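Local coordinates for phosphoribosylformylglycinamidine synthase 2 (Thermus thermophilus, PDB 3VIU), which is a single-chain member of the AIR synthase-related family, with two N-terminal-type and two C-terminal-type domains, and holds ADP and a magnesium ion, at residues V74-A79 against T439-A444; P196-G201 against L329-V334; M242-E247 against E322-W327; V447-R452 against T538-V543; P458-M463 against G589-L594. All coordinates share one frame; numbering follows the deposited sequence.

Contact 1: V74-A79 against T439-A444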
# COMPACT_ATOMS: atom_id res chain seq x y z
N VAL A 74 0.82 16.46 -9.82
CA VAL A 74 2.05 16.76 -9.08
C VAL A 74 2.74 18.02 -9.59
O VAL A 74 3.73 18.46 -9.01
CB VAL A 74 3.04 15.57 -9.11
CG1 VAL A 74 2.35 14.30 -8.60
CG2 VAL A 74 3.57 15.36 -10.51
N GLY A 75 2.21 18.59 -10.67
CA GLY A 75 2.80 19.82 -11.19
C GLY A 75 3.59 19.76 -12.48
O GLY A 75 3.96 18.69 -12.97
N GLU A 76 3.86 20.95 -13.02
CA GLU A 76 4.61 21.10 -14.26
C GLU A 76 4.12 20.14 -15.34
O GLU A 76 4.88 19.68 -16.19
CB GLU A 76 6.11 20.93 -13.99
CG GLU A 76 6.64 21.97 -13.00
CD GLU A 76 8.16 21.97 -12.86
OE1 GLU A 76 8.66 22.65 -11.93
OE2 GLU A 76 8.86 21.32 -13.68
N GLY A 77 2.82 19.86 -15.31
CA GLY A 77 2.24 18.98 -16.31
C GLY A 77 2.27 17.50 -15.98
O GLY A 77 1.71 16.70 -16.74
N TRP A 78 2.92 17.12 -14.88
CA TRP A 78 2.98 15.71 -14.52
C TRP A 78 1.91 15.27 -13.54
O TRP A 78 1.40 16.06 -12.75
CB TRP A 78 4.33 15.36 -13.93
CG TRP A 78 5.47 15.63 -14.81
CD1 TRP A 78 6.21 16.77 -14.87
CD2 TRP A 78 6.05 14.73 -15.77
NE1 TRP A 78 7.21 16.64 -15.79
CE2 TRP A 78 7.14 15.40 -16.36
CE3 TRP A 78 5.74 13.43 -16.18
CZ2 TRP A 78 7.94 14.80 -17.34
CZ3 TRP A 78 6.54 12.84 -17.15
CH2 TRP A 78 7.62 13.53 -17.72
N ALA A 79 1.57 13.99 -13.60
CA ALA A 79 0.58 13.39 -12.71
C ALA A 79 1.16 12.08 -12.20
O ALA A 79 2.13 11.55 -12.76
CB ALA A 79 -0.72 13.12 -13.47
N THR A 439 13.40 18.00 -14.24
CA THR A 439 12.57 18.94 -13.48
C THR A 439 13.12 19.09 -12.07
O THR A 439 14.11 18.46 -11.69
CB THR A 439 11.12 18.45 -13.33
OG1 THR A 439 11.04 17.51 -12.24
CG2 THR A 439 10.64 17.79 -14.61
N ARG A 440 12.46 19.93 -11.29
CA ARG A 440 12.85 20.17 -9.91
C ARG A 440 11.89 19.39 -9.02
O ARG A 440 11.94 19.47 -7.80
CB ARG A 440 12.74 21.64 -9.60
CG ARG A 440 13.50 22.51 -10.58
CD ARG A 440 13.24 23.96 -10.28
NE ARG A 440 13.52 24.25 -8.89
CZ ARG A 440 13.19 25.39 -8.29
NH1 ARG A 440 12.57 26.34 -8.99
NH2 ARG A 440 13.50 25.58 -7.01
N LEU A 441 11.01 18.62 -9.66
CA LEU A 441 10.01 17.85 -8.96
C LEU A 441 10.49 16.54 -8.35
O LEU A 441 11.34 15.84 -8.90
CB LEU A 441 8.83 17.55 -9.89
CG LEU A 441 8.11 18.78 -10.44
CD1 LEU A 441 7.10 18.35 -11.49
CD2 LEU A 441 7.43 19.52 -9.30
N GLY A 442 9.92 16.24 -7.19
CA GLY A 442 10.23 15.02 -6.47
C GLY A 442 8.93 14.46 -5.93
O GLY A 442 8.08 15.20 -5.43
N VAL A 443 8.76 13.15 -6.05
CA VAL A 443 7.56 12.47 -5.57
C VAL A 443 7.93 11.62 -4.36
O VAL A 443 8.82 10.78 -4.44
CB VAL A 443 6.99 11.55 -6.65
CG1 VAL A 443 5.70 10.92 -6.17
CG2 VAL A 443 6.76 12.35 -7.93
N ALA A 444 7.24 11.85 -3.24
CA ALA A 444 7.51 11.10 -2.01
C ALA A 444 6.39 10.08 -1.75
O ALA A 444 5.22 10.35 -2.02
CB ALA A 444 7.64 12.05 -0.83
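Leu441 and Glu76 carry this surface contact, in which a beta hairpin of the first N-terminal-type domain leans on the start of strand 441-448 in the second. The hairpin joins strands 70-75 and 78-86 through a type I' turn from Gly75 to Trp78, and a classic beta bulge, Val74 and Gly75 facing Trp78, sits at its base.

Leu441 lays both methyl groups against the turn. Its CD1 lies 3.5 Å from Gly75 O and 3.7 Å from Glu76 CB, while CD2 is directed to the backbone of Val74, 3.9 Å from Val74 O. Glu76 runs past Leu441 in the opposite direction. With its chain extended beyond CG (chi2 -171°), the aliphatic part stays alongside the leucine and the carboxylate travels on to Thr439, where OE2 stops 3.7 Å from Thr439 CB. This is an apolar contact of the methylene chain, with the charged end at the exposed margin.

Trp78 meets the same two residues. Its CD1 comes within 3.8 Å of Leu441 CD1, and NE1 is beside the methyl of Thr439; the indole also makes a cation-pi contact with Arg182. Val443, deeper in the domain interface, packs on Val80. Thr439 OG1 also bonds Ile436 O, and a second bond to the same oxygen makes an ST turn: Leu441 N donates to Thr439 OG1 at 2.8 Å, the N-H...O angle being 148°.

Contact 2: P196-G201 against L329-V334; sequences PIYYAG and LDCVPV
Pro333 covers one face of the Tyr198 ring, and the carbonyl oxygen of Cys331 lies at the ring's edge in its plane. The proline sits almost squarely overhead: its CB is 4.2 Å from the ring centroid and only 14° off the normal, a CH-pi contact. At the edge, Cys331 O is 3.4 Å from Tyr198 CD2. Cys331 SG approaches obliquely, 3.6 Å from the same CD2, as a sulfur-aromatic contact. Tyrosine and proline point the same way, side by side, and the phenol end goes on to a hydrogen bond with Glu321 of helix 317-326.

The two residues belong to an antiparallel strand pair in the seven-stranded mixed sheet of the first C-terminal-type domain, where strand 196-201 is placed between strands 307-312 and 331-338. Tyr199 and Val332 form a hydrogen-bonded pair, with Tyr199 N to Val332 O at 2.8 Å and Val332 N to Tyr199 O at 3.1 Å. Farther along, Val334 N donates to Ile197 O at 2.8 Å and nearly straight, with an N-H...O angle of 172°. Tyr198 and Pro333 occupy the intervening non-hydrogen-bonded position.

Tyr199 CB packs on Val334 CB. From there CG, anti to the backbone N (chi1 168°), leads the ring away to where its hydroxyl bonds Ala202 O and Thr204 OG1. Toward Asp330 the strands part and water takes over. One molecule donates to both Tyr199 O and Asp330 O; a second, also beside Asp330 O, accepts from Gly201 N at 2.8 Å.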
# COMPACT_ATOMS: atom_id res chain seq x y z
N PRO A 196 -13.87 -2.14 -31.75
CA PRO A 196 -13.42 -3.52 -31.54
C PRO A 196 -12.59 -3.49 -30.25
O PRO A 196 -12.10 -2.43 -29.85
CB PRO A 196 -12.57 -3.78 -32.77
CG PRO A 196 -11.95 -2.44 -33.03
CD PRO A 196 -13.14 -1.51 -32.86
N ILE A 197 -12.43 -4.63 -29.60
CA ILE A 197 -11.65 -4.70 -28.36
C ILE A 197 -10.46 -5.63 -28.59
O ILE A 197 -10.64 -6.81 -28.89
CB ILE A 197 -12.48 -5.26 -27.19
CG1 ILE A 197 -13.87 -4.61 -27.15
CG2 ILE A 197 -11.74 -5.06 -25.89
CD1 ILE A 197 -13.84 -3.12 -27.03
N TYR A 198 -9.25 -5.10 -28.43
CA TYR A 198 -8.06 -5.91 -28.64
C TYR A 198 -7.54 -6.61 -27.39
O TYR A 198 -7.73 -6.15 -26.26
CB TYR A 198 -6.95 -5.07 -29.27
CG TYR A 198 -7.14 -4.83 -30.75
CD1 TYR A 198 -8.23 -4.10 -31.22
CD2 TYR A 198 -6.21 -5.30 -31.67
CE1 TYR A 198 -8.39 -3.85 -32.58
CE2 TYR A 198 -6.36 -5.06 -33.03
CZ TYR A 198 -7.45 -4.33 -33.48
OH TYR A 198 -7.59 -4.08 -34.83
N TYR A 199 -6.87 -7.74 -27.63
CA TYR A 199 -6.28 -8.58 -26.60
C TYR A 199 -4.80 -8.69 -26.91
O TYR A 199 -4.43 -9.00 -28.04
CB TYR A 199 -6.94 -9.97 -26.66
CG TYR A 199 -6.28 -11.08 -25.87
CD1 TYR A 199 -4.96 -11.45 -26.09
CD2 TYR A 199 -7.02 -11.81 -24.94
CE1 TYR A 199 -4.39 -12.53 -25.40
CE2 TYR A 199 -6.46 -12.89 -24.25
CZ TYR A 199 -5.15 -13.24 -24.49
OH TYR A 199 -4.61 -14.32 -23.81
N ALA A 200 -3.96 -8.44 -25.91
CA ALA A 200 -2.52 -8.52 -26.08
C ALA A 200 -1.85 -9.13 -24.86
O ALA A 200 -2.37 -9.04 -23.75
CB ALA A 200 -1.95 -7.14 -26.34
N GLY A 201 -0.70 -9.76 -25.06
CA GLY A 201 0.01 -10.38 -23.96
C GLY A 201 0.06 -11.90 -24.06
O GLY A 201 -0.03 -12.45 -25.15
N LEU A 329 5.08 -7.84 -30.06
CA LEU A 329 3.87 -8.43 -29.49
C LEU A 329 2.67 -8.46 -30.44
O LEU A 329 2.49 -7.57 -31.28
CB LEU A 329 3.47 -7.68 -28.22
CG LEU A 329 4.36 -7.84 -26.99
CD1 LEU A 329 3.93 -6.86 -25.91
CD2 LEU A 329 4.29 -9.28 -26.50
N ASP A 330 1.86 -9.51 -30.30
CA ASP A 330 0.66 -9.67 -31.11
C ASP A 330 -0.47 -8.92 -30.41
O ASP A 330 -0.59 -8.97 -29.19
CB ASP A 330 0.26 -11.14 -31.22
CG ASP A 330 1.41 -12.04 -31.61
OD1 ASP A 330 2.06 -11.78 -32.66
OD2 ASP A 330 1.68 -13.03 -30.88
N CYS A 331 -1.28 -8.23 -31.20
CA CYS A 331 -2.41 -7.48 -30.67
C CYS A 331 -3.58 -7.78 -31.59
O CYS A 331 -3.67 -7.24 -32.69
CB CYS A 331 -2.09 -5.98 -30.68
SG CYS A 331 -3.22 -4.95 -29.71
N VAL A 332 -4.48 -8.65 -31.14
CA VAL A 332 -5.62 -9.05 -31.96
C VAL A 332 -7.01 -8.74 -31.42
O VAL A 332 -7.25 -8.79 -30.22
CB VAL A 332 -5.55 -10.57 -32.25
CG1 VAL A 332 -4.23 -10.90 -32.95
CG2 VAL A 332 -5.69 -11.37 -30.95
N PRO A 333 -7.94 -8.38 -32.32
CA PRO A 333 -9.32 -8.06 -31.96
C PRO A 333 -9.99 -9.33 -31.42
O PRO A 333 -9.93 -10.39 -32.05
CB PRO A 333 -9.93 -7.57 -33.27
CG PRO A 333 -9.16 -8.35 -34.30
CD PRO A 333 -7.74 -8.25 -33.78
N VAL A 334 -10.64 -9.20 -30.27
CA VAL A 334 -11.28 -10.34 -29.62
C VAL A 334 -12.77 -10.12 -29.29
O VAL A 334 -13.52 -11.07 -29.05
CB VAL A 334 -10.47 -10.69 -28.32
CG1 VAL A 334 -11.31 -10.47 -27.08
CG2 VAL A 334 -9.95 -12.10 -28.40
O HOH W 1 -2.17 -11.13 -28.68
O HOH W 2 0.91 -9.76 -27.31

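Contact 3: M242-E247 against E322-W327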
# COMPACT_ATOMS: atom_id res chain seq x y z
N MSE A 242 4.22 -3.79 -21.01
CA MSE A 242 4.24 -2.45 -20.45
C MSE A 242 4.63 -1.37 -21.47
O MSE A 242 3.93 -0.36 -21.61
CB MSE A 242 5.20 -2.42 -19.26
CG MSE A 242 5.37 -1.07 -18.58
SE MSE A 242 6.55 -1.18 -17.02
CE MSE A 242 8.26 -0.88 -17.89
N GLU A 243 5.73 -1.58 -22.19
CA GLU A 243 6.19 -0.60 -23.18
C GLU A 243 5.14 -0.34 -24.26
O GLU A 243 4.86 0.80 -24.61
CB GLU A 243 7.48 -1.07 -23.86
CG GLU A 243 8.68 -1.15 -22.94
CD GLU A 243 8.92 0.14 -22.18
OE1 GLU A 243 8.56 1.21 -22.70
OE2 GLU A 243 9.50 0.07 -21.07
N ALA A 244 4.57 -1.42 -24.79
CA ALA A 244 3.57 -1.31 -25.84
C ALA A 244 2.34 -0.53 -25.38
O ALA A 244 1.89 0.39 -26.06
CB ALA A 244 3.15 -2.69 -26.31
N THR A 245 1.81 -0.92 -24.22
CA THR A 245 0.63 -0.26 -23.69
C THR A 245 0.93 1.22 -23.46
O THR A 245 0.14 2.08 -23.86
CB THR A 245 0.18 -0.91 -22.36
OG1 THR A 245 -0.14 -2.29 -22.60
CG2 THR A 245 -1.05 -0.19 -21.79
N LEU A 246 2.06 1.50 -22.82
CA LEU A 246 2.45 2.88 -22.55
C LEU A 246 2.65 3.66 -23.84
O LEU A 246 2.21 4.81 -23.94
CB LEU A 246 3.74 2.93 -21.73
CG LEU A 246 3.70 2.47 -20.26
CD1 LEU A 246 5.12 2.50 -19.70
CD2 LEU A 246 2.79 3.37 -19.45
N GLU A 247 3.30 3.07 -24.83
CA GLU A 247 3.51 3.78 -26.08
C GLU A 247 2.16 4.00 -26.74
O GLU A 247 1.83 5.10 -27.17
CB GLU A 247 4.44 3.01 -27.02
CG GLU A 247 4.62 3.70 -28.37
CD GLU A 247 5.68 3.05 -29.25
OE1 GLU A 247 5.64 3.29 -30.48
OE2 GLU A 247 6.54 2.32 -28.73
N GLU A 322 0.54 -1.79 -34.98
CA GLU A 322 1.93 -1.46 -35.26
C GLU A 322 2.70 -1.18 -33.98
O GLU A 322 3.85 -1.61 -33.84
CB GLU A 322 1.99 -0.28 -36.24
CG GLU A 322 1.42 -0.66 -37.61
CD GLU A 322 1.45 0.47 -38.62
OE1 GLU A 322 0.97 0.24 -39.76
OE2 GLU A 322 1.94 1.57 -38.29
N VAL A 323 2.07 -0.47 -33.05
CA VAL A 323 2.72 -0.20 -31.78
C VAL A 323 3.18 -1.52 -31.17
O VAL A 323 4.34 -1.66 -30.80
CB VAL A 323 1.78 0.50 -30.79
CG1 VAL A 323 2.42 0.54 -29.41
CG2 VAL A 323 1.51 1.92 -31.25
N PHE A 324 2.28 -2.49 -31.09
CA PHE A 324 2.65 -3.77 -30.51
C PHE A 324 3.62 -4.52 -31.40
O PHE A 324 4.47 -5.26 -30.91
CB PHE A 324 1.41 -4.62 -30.23
CG PHE A 324 0.71 -4.23 -28.97
CD1 PHE A 324 0.17 -2.95 -28.84
CD2 PHE A 324 0.64 -5.10 -27.90
CE1 PHE A 324 -0.42 -2.56 -27.65
CE2 PHE A 324 0.05 -4.71 -26.70
CZ PHE A 324 -0.48 -3.44 -26.58
N GLY A 325 3.49 -4.33 -32.71
CA GLY A 325 4.41 -4.99 -33.63
C GLY A 325 5.83 -4.54 -33.33
O GLY A 325 6.76 -5.35 -33.32
N ARG A 326 5.99 -3.25 -33.06
CA ARG A 326 7.30 -2.69 -32.76
C ARG A 326 7.94 -3.33 -31.52
O ARG A 326 9.16 -3.46 -31.45
CB ARG A 326 7.21 -1.17 -32.56
CG ARG A 326 7.02 -0.41 -33.86
CD ARG A 326 7.41 1.05 -33.68
NE ARG A 326 6.35 1.85 -33.07
CZ ARG A 326 5.25 2.25 -33.72
NH1 ARG A 326 5.07 1.91 -34.99
NH2 ARG A 326 4.35 2.99 -33.09
N TRP A 327 7.11 -3.72 -30.55
CA TRP A 327 7.63 -4.35 -29.34
C TRP A 327 7.58 -5.88 -29.41
O TRP A 327 7.67 -6.56 -28.40
CB TRP A 327 6.88 -3.84 -28.10
CG TRP A 327 7.16 -2.40 -27.84
CD1 TRP A 327 6.45 -1.32 -28.31
CD2 TRP A 327 8.29 -1.86 -27.14
NE1 TRP A 327 7.07 -0.15 -27.94
CE2 TRP A 327 8.20 -0.45 -27.23
CE3 TRP A 327 9.37 -2.43 -26.45
CZ2 TRP A 327 9.15 0.41 -26.65
CZ3 TRP A 327 10.32 -1.58 -25.88
CH2 TRP A 327 10.20 -0.18 -25.98
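Glu247 stretches from helix 235-250 across to the C-terminal end of helix 317-326 and meets a different partner along its length. CB and CG both lie against Val323, each 4.0 Å from its CG1, as the two side chains slide past each other in opposite directions. Because CG is anti to the backbone N (chi1 177°) and the chain stays extended, the carboxylate arrives beyond the valine. There OE1 is gripped side-on by Arg326, at 3.0 Å from NE and 2.9 Å from NH2, both nitrogens approaching from the same face of the carboxylate and holding OE1 in the guanidinium plane. OE2 takes the indole N-H of Trp327 at 2.6 Å from NE1; the donor stands above the carboxylate plane, and the two flat groups are turned 79° apart.

Behind this polar clasp the helices run roughly antiparallel (148°), the axes of segments 242-247 and 322-326 approaching to 8.9 Å. Ala244 CB is centred over the Phe324 ring, 3.6 Å from its centroid. The methylenes of Glu243 lie over the indole of Trp327, just after the helix, while its carboxylate turns to salt bridges with Lys239 and Arg116. Both helices belong to the first C-terminal-type domain.

Two N-H groups of Arg326 and one of Trp327 converge on the Glu247 carboxylate; the positive charge would be expected to favour its ionised form, and the indole bond to help fix the ring's rotation.

Contact 4: V447-R452 against T538-V543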
# COMPACT_ATOMS: atom_id res chain seq x y z
N VAL A 447 4.21 3.81 3.08
CA VAL A 447 3.06 2.99 3.46
C VAL A 447 3.26 2.62 4.92
O VAL A 447 4.36 2.23 5.31
CB VAL A 447 2.97 1.72 2.59
CG1 VAL A 447 4.30 0.98 2.59
CG2 VAL A 447 1.88 0.81 3.11
N ASP A 448 2.22 2.76 5.74
CA ASP A 448 2.33 2.44 7.17
C ASP A 448 1.09 1.83 7.79
O ASP A 448 -0.00 1.90 7.24
CB ASP A 448 2.62 3.69 8.01
CG ASP A 448 4.01 4.25 7.82
OD1 ASP A 448 4.11 5.34 7.22
OD2 ASP A 448 5.00 3.62 8.29
N GLN A 449 1.31 1.24 8.96
CA GLN A 449 0.28 0.66 9.83
C GLN A 449 1.01 -0.10 10.93
O GLN A 449 2.02 -0.76 10.70
CB GLN A 449 -0.73 -0.22 9.09
CG GLN A 449 -0.41 -1.69 8.97
CD GLN A 449 -0.65 -2.49 10.24
OE1 GLN A 449 -1.72 -2.44 10.86
NE2 GLN A 449 0.35 -3.27 10.62
N ASN A 450 0.48 0.07 12.14
CA ASN A 450 1.02 -0.55 13.34
C ASN A 450 -0.00 -1.58 13.84
O ASN A 450 -1.06 -1.23 14.33
CB ASN A 450 1.26 0.56 14.38
CG ASN A 450 1.85 0.03 15.68
OD1 ASN A 450 2.73 0.68 16.27
ND2 ASN A 450 1.37 -1.12 16.14
N PRO A 451 0.32 -2.87 13.72
CA PRO A 451 -0.59 -3.94 14.16
C PRO A 451 -0.94 -3.98 15.65
O PRO A 451 -2.04 -4.39 16.01
CB PRO A 451 0.11 -5.21 13.70
CG PRO A 451 1.54 -4.84 13.75
CD PRO A 451 1.56 -3.45 13.17
N ARG A 452 -0.01 -3.56 16.50
CA ARG A 452 -0.26 -3.56 17.94
C ARG A 452 -1.36 -2.55 18.28
O ARG A 452 -2.31 -2.88 18.98
CB ARG A 452 1.03 -3.24 18.71
CG ARG A 452 2.15 -4.24 18.42
CD ARG A 452 3.35 -4.02 19.32
NE ARG A 452 4.40 -5.03 19.10
CZ ARG A 452 4.23 -6.34 19.28
NH1 ARG A 452 3.06 -6.82 19.67
NH2 ARG A 452 5.24 -7.17 19.08
N THR A 538 -5.81 -4.57 9.72
CA THR A 538 -4.68 -3.96 9.04
C THR A 538 -5.02 -3.04 7.88
O THR A 538 -5.39 -3.49 6.79
CB THR A 538 -3.71 -5.05 8.54
OG1 THR A 538 -3.26 -5.83 9.65
CG2 THR A 538 -2.50 -4.43 7.88
N ALA A 539 -4.89 -1.74 8.11
CA ALA A 539 -5.13 -0.76 7.07
C ALA A 539 -3.76 -0.24 6.66
O ALA A 539 -3.18 0.62 7.34
CB ALA A 539 -6.01 0.37 7.59
N MSE A 540 -3.24 -0.76 5.56
CA MSE A 540 -1.95 -0.32 5.06
C MSE A 540 -2.17 0.91 4.22
O MSE A 540 -2.68 0.85 3.10
CB MSE A 540 -1.29 -1.45 4.27
CG MSE A 540 -0.93 -2.62 5.16
SE MSE A 540 -0.72 -4.30 4.24
CE MSE A 540 0.50 -5.17 5.48
N VAL A 541 -1.81 2.05 4.79
CA VAL A 541 -1.99 3.35 4.16
C VAL A 541 -0.78 3.82 3.37
O VAL A 541 0.31 3.95 3.92
CB VAL A 541 -2.32 4.41 5.22
CG1 VAL A 541 -2.51 5.78 4.57
CG2 VAL A 541 -3.58 3.99 5.99
N GLY A 542 -1.00 4.07 2.09
CA GLY A 542 0.05 4.55 1.22
C GLY A 542 -0.25 6.00 0.90
O GLY A 542 -1.38 6.33 0.52
N VAL A 543 0.74 6.87 1.08
CA VAL A 543 0.56 8.28 0.81
C VAL A 543 1.58 8.80 -0.19
O VAL A 543 2.76 8.48 -0.12
CB VAL A 543 0.70 9.12 2.11
CG1 VAL A 543 0.77 10.61 1.75
CG2 VAL A 543 -0.47 8.86 3.03
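Gln449 lies across Thr538 at about a right angle and obliquely to Met540, just where strand 441-448 ends beside strand 538-548. These are antiparallel neighbours in the six-stranded mixed sheet of the second N-terminal-type domain. Gln449 CG touches the methyl of Thr538 and lies 4.0 Å from CG of Met540, a selenomethionine. The glutamine chain then bends at chi2 (77°), which lays CD 3.6 Å from Thr538 CG2. Its CB is close to the backbone, 3.1 Å from Ala539 O.

On the same side Val447 turns CG2 toward Met540, 4.1 Å from its CB; that methyl is anti to the backbone N, with CG1 on the far side. Opposite Val447 stands Gly542, a non-hydrogen-bonded pair whose CA atoms are 4.1 Å apart. Val447 and Met540 also touch Ser123 of strand 116-126, so this face of the sheet meets the first N-terminal-type domain.

Asp448 and Val541 point to the other face, onto helix 458-475. Asp448 OD1 accepts from Asn472, a residue of the magnesium site. With its side chain about 6 Å from the ion, Asp448 is consistent with a second-shell role, probably helping to orient Asn472 at the magnesium ion.

The backbones of this pair exchange two hydrogen bonds. Val541 N donates to Asp448 O at 3.0 Å, and Asp448 N donates to Val541 O at 2.9 Å, with an N-H...O angle of 150°.

Contact 5: P458-M463 against G589-L594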
# COMPACT_ATOMS: atom_id res chain seq x y z
N PRO A 458 -8.65 -0.83 16.76
CA PRO A 458 -8.72 -0.68 15.30
C PRO A 458 -8.94 0.74 14.76
O PRO A 458 -8.25 1.17 13.84
CB PRO A 458 -9.82 -1.67 14.90
CG PRO A 458 -10.63 -1.85 16.18
CD PRO A 458 -9.57 -1.87 17.24
N ARG A 459 -9.87 1.47 15.34
CA ARG A 459 -10.13 2.83 14.88
C ARG A 459 -8.90 3.73 15.06
O ARG A 459 -8.49 4.43 14.13
CB ARG A 459 -11.32 3.41 15.65
CG ARG A 459 -11.84 4.74 15.15
CD ARG A 459 -12.76 5.32 16.21
NE ARG A 459 -13.80 6.15 15.64
CZ ARG A 459 -15.04 5.73 15.41
NH1 ARG A 459 -15.39 4.49 15.70
NH2 ARG A 459 -15.93 6.56 14.88
N LEU A 460 -8.30 3.71 16.25
CA LEU A 460 -7.12 4.52 16.52
C LEU A 460 -5.94 4.02 15.67
O LEU A 460 -5.11 4.81 15.22
CB LEU A 460 -6.78 4.50 18.02
CG LEU A 460 -5.62 5.37 18.51
CD1 LEU A 460 -5.84 6.82 18.11
CD2 LEU A 460 -5.49 5.26 20.02
N GLY A 461 -5.90 2.71 15.43
CA GLY A 461 -4.84 2.15 14.61
C GLY A 461 -4.89 2.69 13.18
O GLY A 461 -3.87 3.06 12.60
N ALA A 462 -6.09 2.75 12.62
CA ALA A 462 -6.29 3.25 11.26
C ALA A 462 -5.89 4.73 11.19
O ALA A 462 -5.22 5.15 10.25
CB ALA A 462 -7.75 3.09 10.85
N MSE A 463 -6.30 5.50 12.20
CA MSE A 463 -5.97 6.92 12.26
C MSE A 463 -4.46 7.11 12.31
O MSE A 463 -3.91 7.98 11.63
CB MSE A 463 -6.59 7.57 13.49
CG MSE A 463 -8.05 7.94 13.36
SE MSE A 463 -8.78 8.51 15.07
CE MSE A 463 -7.53 9.94 15.46
N GLY A 589 -3.00 -2.53 27.00
CA GLY A 589 -3.02 -1.11 27.32
C GLY A 589 -3.56 -0.30 26.16
O GLY A 589 -3.71 -0.80 25.06
N HIS A 590 -3.86 0.97 26.41
CA HIS A 590 -4.38 1.84 25.37
C HIS A 590 -3.26 2.33 24.46
O HIS A 590 -2.17 2.65 24.93
CB HIS A 590 -5.07 3.06 25.99
CG HIS A 590 -5.94 3.82 25.03
ND1 HIS A 590 -7.25 3.48 24.78
CD2 HIS A 590 -5.67 4.88 24.24
CE1 HIS A 590 -7.75 4.30 23.87
NE2 HIS A 590 -6.81 5.16 23.52
N PRO A 591 -3.49 2.34 23.14
CA PRO A 591 -2.46 2.81 22.19
C PRO A 591 -2.29 4.32 22.43
O PRO A 591 -3.15 4.95 23.02
CB PRO A 591 -3.09 2.51 20.84
CG PRO A 591 -3.90 1.31 21.11
CD PRO A 591 -4.56 1.64 22.42
N PRO A 592 -1.19 4.91 21.96
CA PRO A 592 -1.00 6.35 22.18
C PRO A 592 -2.15 7.22 21.66
O PRO A 592 -2.65 7.00 20.56
CB PRO A 592 0.31 6.64 21.45
CG PRO A 592 1.04 5.35 21.53
CD PRO A 592 -0.04 4.34 21.24
N ARG A 593 -2.56 8.20 22.46
CA ARG A 593 -3.62 9.09 22.02
C ARG A 593 -3.10 9.84 20.79
O ARG A 593 -1.90 10.05 20.64
CB ARG A 593 -3.98 10.12 23.09
CG ARG A 593 -4.68 9.59 24.33
CD ARG A 593 -5.27 10.76 25.11
NE ARG A 593 -4.84 10.82 26.51
CZ ARG A 593 -3.58 10.96 26.91
NH1 ARG A 593 -2.58 11.06 26.03
NH2 ARG A 593 -3.31 11.02 28.22
N LEU A 594 -4.01 10.24 19.92
CA LEU A 594 -3.64 10.96 18.71
C LEU A 594 -4.51 12.20 18.55
O LEU A 594 -5.72 12.11 18.36
CB LEU A 594 -3.79 10.04 17.50
CG LEU A 594 -3.63 10.60 16.09
CD1 LEU A 594 -2.33 11.38 15.94
CD2 LEU A 594 -3.66 9.43 15.10
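Leu460 is the bump of this contact, and the curved run His590-Pro591-Pro592-Leu594 is the hollow that receives it. Its first torsion puts CG anti to the backbone N (chi1 -176°), carrying the branched end toward the loop. CD2 then goes deepest: it sits 3.7 Å from Pro591 CB, 3.7 Å from His590 NE2 and 3.4 Å from Pro592 O, bounded by a proline ring, an imidazole met obliquely and a backbone carbonyl. CD1 takes the other wall, 3.9 Å from Leu594 CB.

A second, shallower fit lies one helical turn on, where the roles are reversed. Here Leu594 supplies the projection, and its CD2 rests on Met463 at 3.8 Å from CB. The selenomethionine chain bends at its last torsion (chi3 56°), which curls CE back over the leucine, 3.9 Å from CD2. Leucine and selenomethionine cross obliquely, so that the methyl of one is held between the root and the tip of the other.

Partners outside the contact also touch the loop. Pro592 O, which CD2 of Leu460 approaches, accepts a hydrogen bond from His464 on the same helix, and Tyr453 of helix 451-456 packs on Pro591 and Pro592. The contact joins the second N-terminal-type domain to the second C-terminal-type one: helix 458-475, flanked by helix 495-515, faces a loop that runs between helices 578-584 and 596-611.

The five contacts are spread over two halves of like domain make-up, and contact 1 alone among them bridges the two, bringing the N-terminal-type domains together. Contacts 2 and 3 lie in the first C-terminal-type domain, their centres about 12 Å apart, with Phe324 of contact 3 packing on Ala200 and Cys331 of contact 2. Both occur in the chain between the two segments of contact 1. Contacts 1 and 4 share strand 441-448, at places about 25 Å apart between centres. Contacts 4 and 5 alternate along the sequence, about 12 Å between centres: contact 4 lies within one sheet, contact 5 joins its domain to the second C-terminal-type one, and helices 451-456 and 458-475 follow each other between them.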